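PDB 1BHE: polygalacturonase from Pectobacterium carotovorum subsp. carotovorum, which hydrolyses the alpha-1,4-galacturonosyl linkages of polygalacturonic acid in the plant cell wall and so takes part in soft-rotting of plant tissue. Local coordinates for residues Phe330-Val341 and Lys357-Gln368. Sequence-based numbering, arbitrary orientation.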
ATOM      1  N   PHE A 330      11.594   1.381 -19.639  1.00 22.22           N
ATOM      2  CA  PHE A 330      11.636   2.692 -19.011  1.00 22.23           C
ATOM      3  C   PHE A 330      11.706   3.739 -20.131  1.00 22.60           C
ATOM      4  O   PHE A 330      12.590   3.646 -20.981  1.00 23.12           O
ATOM      5  CB  PHE A 330      12.821   2.883 -18.081  1.00 21.56           C
ATOM      6  CG  PHE A 330      12.976   1.951 -16.920  1.00 21.10           C
ATOM      7  CD1 PHE A 330      13.469   0.671 -17.088  1.00 20.87           C
ATOM      8  CD2 PHE A 330      12.637   2.363 -15.639  1.00 20.79           C
ATOM      9  CE1 PHE A 330      13.608  -0.189 -16.017  1.00 20.81           C
ATOM     10  CE2 PHE A 330      12.784   1.516 -14.558  1.00 20.56           C
ATOM     11  CZ  PHE A 330      13.268   0.238 -14.745  1.00 20.65           C
ATOM     12  N   LYS A 331      10.799   4.702 -20.129  1.00 23.00           N
ATOM     13  CA  LYS A 331      10.773   5.735 -21.153  1.00 23.49           C
ATOM     14  C   LYS A 331      10.525   7.116 -20.566  1.00 23.59           C
ATOM     15  O   LYS A 331       9.595   7.329 -19.782  1.00 22.86           O
ATOM     16  CB  LYS A 331       9.697   5.429 -22.201  1.00 24.19           C
ATOM     17  CG  LYS A 331       9.677   6.400 -23.371  1.00 25.18           C
ATOM     18  CD  LYS A 331       8.846   5.861 -24.525  1.00 25.82           C
ATOM     19  CE  LYS A 331       9.159   6.576 -25.828  1.00 26.51           C
ATOM     20  NZ  LYS A 331       9.066   8.055 -25.695  1.00 27.41           N
ATOM     21  N   ASP A 332      11.354   8.089 -20.973  1.00 23.04           N
ATOM     22  CA  ASP A 332      11.224   9.459 -20.484  1.00 23.29           C
ATOM     23  C   ASP A 332      11.237   9.491 -18.953  1.00 23.60           C
ATOM     24  O   ASP A 332      10.283   9.929 -18.309  1.00 23.22           O
ATOM     25  CB  ASP A 332       9.925  10.092 -21.005  1.00 23.56           C
ATOM     26  CG  ASP A 332       9.970  10.341 -22.501  1.00 24.25           C
ATOM     27  OD1 ASP A 332      11.066  10.644 -23.020  1.00 24.21           O
ATOM     28  OD2 ASP A 332       8.913  10.233 -23.156  1.00 23.89           O
ATOM     29  N   VAL A 333      12.335   9.020 -18.377  1.00 23.56           N
ATOM     30  CA  VAL A 333      12.521   8.994 -16.927  1.00 24.09           C
ATOM     31  C   VAL A 333      13.697   9.910 -16.573  1.00 24.67           C
ATOM     32  O   VAL A 333      14.796   9.721 -17.101  1.00 24.79           O
ATOM     33  CB  VAL A 333      12.772   7.572 -16.410  1.00 23.79           C
ATOM     34  CG1 VAL A 333      13.200   7.563 -14.948  1.00 23.89           C
ATOM     35  CG2 VAL A 333      11.527   6.702 -16.578  1.00 23.81           C
ATOM     36  N   THR A 334      13.459  10.906 -15.729  1.00 24.99           N
ATOM     37  CA  THR A 334      14.496  11.845 -15.337  1.00 25.33           C
ATOM     38  C   THR A 334      14.736  11.857 -13.826  1.00 25.66           C
ATOM     39  O   THR A 334      13.808  11.838 -13.020  1.00 25.40           O
ATOM     40  CB  THR A 334      14.151  13.294 -15.740  1.00 25.63           C
ATOM     41  OG1 THR A 334      13.778  13.378 -17.120  1.00 25.66           O
ATOM     42  CG2 THR A 334      15.336  14.223 -15.500  1.00 25.69           C
ATOM     43  N   SER A 335      16.006  11.935 -13.452  1.00 25.42           N
ATOM     44  CA  SER A 335      16.419  12.049 -12.062  1.00 25.57           C
ATOM     45  C   SER A 335      17.282  13.310 -11.949  1.00 26.16           C
ATOM     46  O   SER A 335      18.359  13.388 -12.543  1.00 25.88           O
ATOM     47  CB  SER A 335      17.164  10.821 -11.561  1.00 24.87           C
ATOM     48  OG  SER A 335      17.346  10.911 -10.158  1.00 24.66           O
ATOM     49  N   GLU A 336      16.779  14.303 -11.230  1.00 26.63           N
ATOM     50  CA  GLU A 336      17.436  15.593 -11.117  1.00 27.55           C
ATOM     51  C   GLU A 336      18.610  15.659 -10.162  1.00 27.49           C
ATOM     52  O   GLU A 336      19.368  16.640 -10.207  1.00 27.02           O
ATOM     53  CB  GLU A 336      16.384  16.653 -10.733  1.00 28.30           C
ATOM     54  CG  GLU A 336      15.501  17.042 -11.909  1.00 29.35           C
ATOM     55  CD  GLU A 336      14.323  17.910 -11.526  1.00 30.17           C
ATOM     56  OE1 GLU A 336      14.412  18.691 -10.556  1.00 30.54           O
ATOM     57  OE2 GLU A 336      13.281  17.809 -12.209  1.00 30.70           O
ATOM     58  N   THR A 337      18.747  14.705  -9.246  1.00 27.27           N
ATOM     59  CA  THR A 337      19.839  14.736  -8.283  1.00 27.26           C
ATOM     60  C   THR A 337      20.673  13.463  -8.347  1.00 27.05           C
ATOM     61  O   THR A 337      20.259  12.431  -8.864  1.00 26.65           O
ATOM     62  CB  THR A 337      19.359  14.925  -6.830  1.00 27.25           C
ATOM     63  OG1 THR A 337      18.385  13.916  -6.538  1.00 26.83           O
ATOM     64  CG2 THR A 337      18.759  16.303  -6.612  1.00 27.25           C
ATOM     65  N   LYS A 338      21.878  13.559  -7.797  1.00 27.03           N
ATOM     66  CA  LYS A 338      22.832  12.463  -7.767  1.00 26.96           C
ATOM     67  C   LYS A 338      22.269  11.219  -7.095  1.00 26.74           C
ATOM     68  O   LYS A 338      21.785  11.295  -5.967  1.00 26.40           O
ATOM     69  CB  LYS A 338      24.099  12.933  -7.047  1.00 27.88           C
ATOM     70  CG  LYS A 338      25.215  11.902  -6.963  1.00 28.78           C
ATOM     71  CD  LYS A 338      26.313  12.403  -6.028  1.00 29.30           C
ATOM     72  CE  LYS A 338      27.480  11.435  -5.979  1.00 29.98           C
ATOM     73  NZ  LYS A 338      28.732  12.109  -5.525  1.00 30.88           N
ATOM     74  N   GLY A 339      22.370  10.071  -7.762  1.00 26.09           N
ATOM     75  CA  GLY A 339      21.872   8.822  -7.198  1.00 25.55           C
ATOM     76  C   GLY A 339      22.570   7.615  -7.805  1.00 25.32           C
ATOM     77  O   GLY A 339      23.455   7.745  -8.657  1.00 25.86           O
ATOM     78  N   VAL A 340      22.182   6.427  -7.363  1.00 24.45           N
ATOM     79  CA  VAL A 340      22.735   5.169  -7.838  1.00 23.97           C
ATOM     80  C   VAL A 340      21.655   4.279  -8.452  1.00 23.97           C
ATOM     81  O   VAL A 340      20.592   4.066  -7.866  1.00 22.92           O
ATOM     82  CB  VAL A 340      23.424   4.396  -6.694  1.00 24.40           C
ATOM     83  CG1 VAL A 340      23.733   2.952  -7.056  1.00 24.23           C
ATOM     84  CG2 VAL A 340      24.714   5.093  -6.271  1.00 24.31           C
ATOM     85  N   VAL A 341      21.957   3.725  -9.622  1.00 23.49           N
ATOM     86  CA  VAL A 341      21.073   2.778 -10.288  1.00 23.06           C
ATOM     87  C   VAL A 341      21.625   1.372 -10.059  1.00 23.23           C
ATOM     88  O   VAL A 341      22.774   1.086 -10.405  1.00 23.89           O
ATOM     89  CB  VAL A 341      20.917   3.037 -11.792  1.00 22.74           C
ATOM     90  CG1 VAL A 341      20.273   1.853 -12.504  1.00 22.58           C
ATOM     91  CG2 VAL A 341      20.088   4.289 -12.033  1.00 22.97           C
ATOM     92  N   LYS A 357      14.668   4.030 -22.685  1.00 32.15           N
ATOM     93  CA  LYS A 357      14.556   5.065 -23.705  1.00 32.41           C
ATOM     94  C   LYS A 357      14.428   6.438 -23.054  1.00 31.92           C
ATOM     95  O   LYS A 357      13.525   6.698 -22.263  1.00 31.50           O
ATOM     96  CB  LYS A 357      13.373   4.824 -24.644  1.00 33.20           C
ATOM     97  CG  LYS A 357      13.320   3.434 -25.256  1.00 34.16           C
ATOM     98  CD  LYS A 357      12.670   3.450 -26.630  1.00 35.01           C
ATOM     99  CE  LYS A 357      11.187   3.115 -26.546  1.00 35.39           C
ATOM    100  NZ  LYS A 357      10.572   2.965 -27.896  1.00 35.69           N
ATOM    101  N   ASN A 358      15.364   7.329 -23.368  1.00 31.43           N
ATOM    102  CA  ASN A 358      15.383   8.676 -22.826  1.00 31.00           C
ATOM    103  C   ASN A 358      15.370   8.704 -21.299  1.00 30.49           C
ATOM    104  O   ASN A 358      14.561   9.379 -20.664  1.00 30.40           O
ATOM    105  CB  ASN A 358      14.234   9.509 -23.397  1.00 31.33           C
ATOM    106  CG  ASN A 358      14.412  10.995 -23.170  1.00 31.65           C
ATOM    107  OD1 ASN A 358      15.531  11.495 -23.040  1.00 32.02           O
ATOM    108  ND2 ASN A 358      13.307  11.731 -23.133  1.00 31.87           N
ATOM    109  N   VAL A 359      16.292   7.967 -20.695  1.00 30.03           N
ATOM    110  CA  VAL A 359      16.440   7.913 -19.243  1.00 30.04           C
ATOM    111  C   VAL A 359      17.591   8.853 -18.888  1.00 30.39           C
ATOM    112  O   VAL A 359      18.737   8.548 -19.223  1.00 30.60           O
ATOM    113  CB  VAL A 359      16.715   6.498 -18.727  1.00 29.76           C
ATOM    114  CG1 VAL A 359      17.102   6.486 -17.254  1.00 29.83           C
ATOM    115  CG2 VAL A 359      15.495   5.606 -18.948  1.00 29.42           C
ATOM    116  N   LYS A 360      17.281   9.989 -18.278  1.00 30.86           N
ATOM    117  CA  LYS A 360      18.320  10.957 -17.960  1.00 31.44           C
ATOM    118  C   LYS A 360      18.664  11.048 -16.480  1.00 31.86           C
ATOM    119  O   LYS A 360      17.868  11.490 -15.654  1.00 31.26           O
ATOM    120  CB  LYS A 360      17.920  12.349 -18.469  1.00 31.93           C
ATOM    121  CG  LYS A 360      18.022  12.510 -19.979  1.00 32.65           C
ATOM    122  CD  LYS A 360      16.886  13.371 -20.513  1.00 33.20           C
ATOM    123  CE  LYS A 360      17.409  14.463 -21.434  1.00 33.64           C
ATOM    124  NZ  LYS A 360      17.030  15.820 -20.950  1.00 33.89           N
ATOM    125  N   LEU A 361      19.886  10.635 -16.162  1.00 32.18           N
ATOM    126  CA  LEU A 361      20.413  10.687 -14.807  1.00 32.91           C
ATOM    127  C   LEU A 361      21.518  11.751 -14.785  1.00 33.49           C
ATOM    128  O   LEU A 361      22.100  12.033 -15.838  1.00 33.16           O
ATOM    129  CB  LEU A 361      20.994   9.362 -14.344  1.00 32.89           C
ATOM    130  CG  LEU A 361      20.154   8.095 -14.481  1.00 33.09           C
ATOM    131  CD1 LEU A 361      20.957   6.893 -14.006  1.00 33.10           C
ATOM    132  CD2 LEU A 361      18.851   8.197 -13.705  1.00 33.13           C
ATOM    133  N   THR A 362      21.786  12.328 -13.620  1.00 33.76           N
ATOM    134  CA  THR A 362      22.845  13.341 -13.542  1.00 34.10           C
ATOM    135  C   THR A 362      24.184  12.727 -13.919  1.00 33.92           C
ATOM    136  O   THR A 362      24.359  11.506 -13.857  1.00 33.68           O
ATOM    137  CB  THR A 362      22.875  13.970 -12.142  1.00 34.32           C
ATOM    138  OG1 THR A 362      23.875  14.991 -12.079  1.00 35.20           O
ATOM    139  CG2 THR A 362      23.161  12.901 -11.105  1.00 34.25           C
ATOM    140  N   SER A 363      25.167  13.553 -14.284  1.00 34.11           N
ATOM    141  CA  SER A 363      26.475  13.067 -14.704  1.00 33.95           C
ATOM    142  C   SER A 363      27.291  12.406 -13.606  1.00 33.64           C
ATOM    143  O   SER A 363      28.195  11.621 -13.917  1.00 33.73           O
ATOM    144  CB  SER A 363      27.300  14.159 -15.388  1.00 33.86           C
ATOM    145  OG  SER A 363      27.077  15.456 -14.879  1.00 33.47           O
ATOM    146  N   ASP A 364      27.005  12.663 -12.335  1.00 33.45           N
ATOM    147  CA  ASP A 364      27.732  12.050 -11.233  1.00 32.95           C
ATOM    148  C   ASP A 364      27.037  10.808 -10.688  1.00 32.42           C
ATOM    149  O   ASP A 364      27.434  10.306  -9.633  1.00 32.21           O
ATOM    150  CB  ASP A 364      28.011  13.046 -10.111  1.00 32.96           C
ATOM    151  CG  ASP A 364      26.918  14.009  -9.737  1.00 33.01           C
ATOM    152  OD1 ASP A 364      25.793  13.949 -10.276  1.00 32.70           O
ATOM    153  OD2 ASP A 364      27.152  14.883  -8.867  1.00 33.02           O
ATOM    154  N   SER A 365      26.069  10.252 -11.409  1.00 31.67           N
ATOM    155  CA  SER A 365      25.364   9.055 -10.978  1.00 30.89           C
ATOM    156  C   SER A 365      26.108   7.779 -11.353  1.00 30.60           C
ATOM    157  O   SER A 365      26.812   7.732 -12.365  1.00 30.72           O
ATOM    158  CB  SER A 365      23.958   8.995 -11.577  1.00 30.79           C
ATOM    159  OG  SER A 365      23.080   9.910 -10.959  1.00 30.25           O
ATOM    160  N   THR A 366      25.933   6.736 -10.543  1.00 29.68           N
ATOM    161  CA  THR A 366      26.599   5.467 -10.790  1.00 29.44           C
ATOM    162  C   THR A 366      25.615   4.338 -11.075  1.00 29.46           C
ATOM    163  O   THR A 366      24.534   4.241 -10.500  1.00 29.28           O
ATOM    164  CB  THR A 366      27.498   5.056  -9.608  1.00 29.64           C
ATOM    165  OG1 THR A 366      28.460   6.094  -9.365  1.00 29.62           O
ATOM    166  CG2 THR A 366      28.241   3.755  -9.877  1.00 29.68           C
ATOM    167  N   TRP A 367      26.025   3.465 -11.986  1.00 28.73           N
ATOM    168  CA  TRP A 367      25.270   2.279 -12.345  1.00 28.87           C
ATOM    169  C   TRP A 367      26.019   1.052 -11.817  1.00 28.95           C
ATOM    170  O   TRP A 367      27.225   0.925 -12.047  1.00 29.43           O
ATOM    171  CB  TRP A 367      25.089   2.150 -13.851  1.00 28.81           C
ATOM    172  CG  TRP A 367      24.418   3.280 -14.562  1.00 29.05           C
ATOM    173  CD1 TRP A 367      24.886   4.551 -14.725  1.00 29.35           C
ATOM    174  CD2 TRP A 367      23.155   3.240 -15.240  1.00 29.24           C
ATOM    175  NE1 TRP A 367      23.998   5.307 -15.446  1.00 29.62           N
ATOM    176  CE2 TRP A 367      22.924   4.520 -15.781  1.00 29.56           C
ATOM    177  CE3 TRP A 367      22.195   2.241 -15.443  1.00 29.25           C
ATOM    178  CZ2 TRP A 367      21.775   4.830 -16.508  1.00 29.30           C
ATOM    179  CZ3 TRP A 367      21.057   2.551 -16.163  1.00 29.31           C
ATOM    180  CH2 TRP A 367      20.855   3.837 -16.684  1.00 29.32           C
ATOM    181  N   GLN A 368      25.337   0.180 -11.096  1.00 28.43           N
ATOM    182  CA  GLN A 368      25.925  -1.057 -10.593  1.00 28.09           C
ATOM    183  C   GLN A 368      25.198  -2.208 -11.290  1.00 27.84           C
ATOM    184  O   GLN A 368      24.054  -2.523 -10.961  1.00 27.39           O
ATOM    185  CB  GLN A 368      25.836  -1.178  -9.080  1.00 28.49           C
ATOM    186  CG  GLN A 368      26.679  -0.178  -8.312  1.00 29.24           C
ATOM    187  CD  GLN A 368      26.429  -0.153  -6.822  1.00 29.94           C
ATOM    188  OE1 GLN A 368      25.623  -0.910  -6.276  1.00 30.47           O
ATOM    189  NE2 GLN A 368      27.140   0.730  -6.122  1.00 30.19           N
TER
HETATM  190  O   HOH W   1      14.072  12.168 -19.735  1.00 25.32           O
HETATM  191  O   HOH W   2      20.427  11.023 -11.387  1.00 17.00           O
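Val341 lies against one face of the Trp367 indole, its CG1 3.5 Å from CE3 of the six-membered ring, while its other methyl, CG2, presses tightly on Leu361 CD1 at 3.4 Å. That leucine methyl sits over the rim of the same indole face, and Leu361 CD2 reaches back to Ser335 CB. With CG anti to its carbonyl carbon (chi1 -58°), Trp367 runs alongside the valine, on the same face of the sheet. The two segments are matching parts of successive turns of the right-handed parallel beta-helix of family 28, close to its C-terminal end, and equivalent residues stack in register: Val333 on Val359, Thr334 on Lys360, Val340 on Thr366. Backbone hydrogen bonds between the parallel strands join the turns, among them Ser335 N to Lys360 O (2.9 Å) and Gln368 N to Val341 O (2.8 Å). At the corner where both chains bend, Asn358 ND2 donates to Asp332 OD1 in a nearly straight bond, its 2.5 Å length doubtfully short, the amide and carboxylate planes almost perpendicular (88°). The other carboxylate oxygen, OD2, forms a salt bridge with Lys331 NZ, the hydrogen bond in it weak. Between the strands, where the chains leave their regular pairing, a water accepts from Thr362 N, donates to Thr337 O and is also hydrogen-bonded to Ser365 OG. Ser365 OG in turn accepts from Gly339 N (3.3 Å), and Thr362 CG2 packs closely on Lys338 CA. A type I turn, Thr362 to Ser365, shapes this loop; within it Thr362 OG1 donates to Asp364 OD1. On the preceding turn, Pro307 and Ile308 touch Val341, and Tyr296 stacks on Phe330.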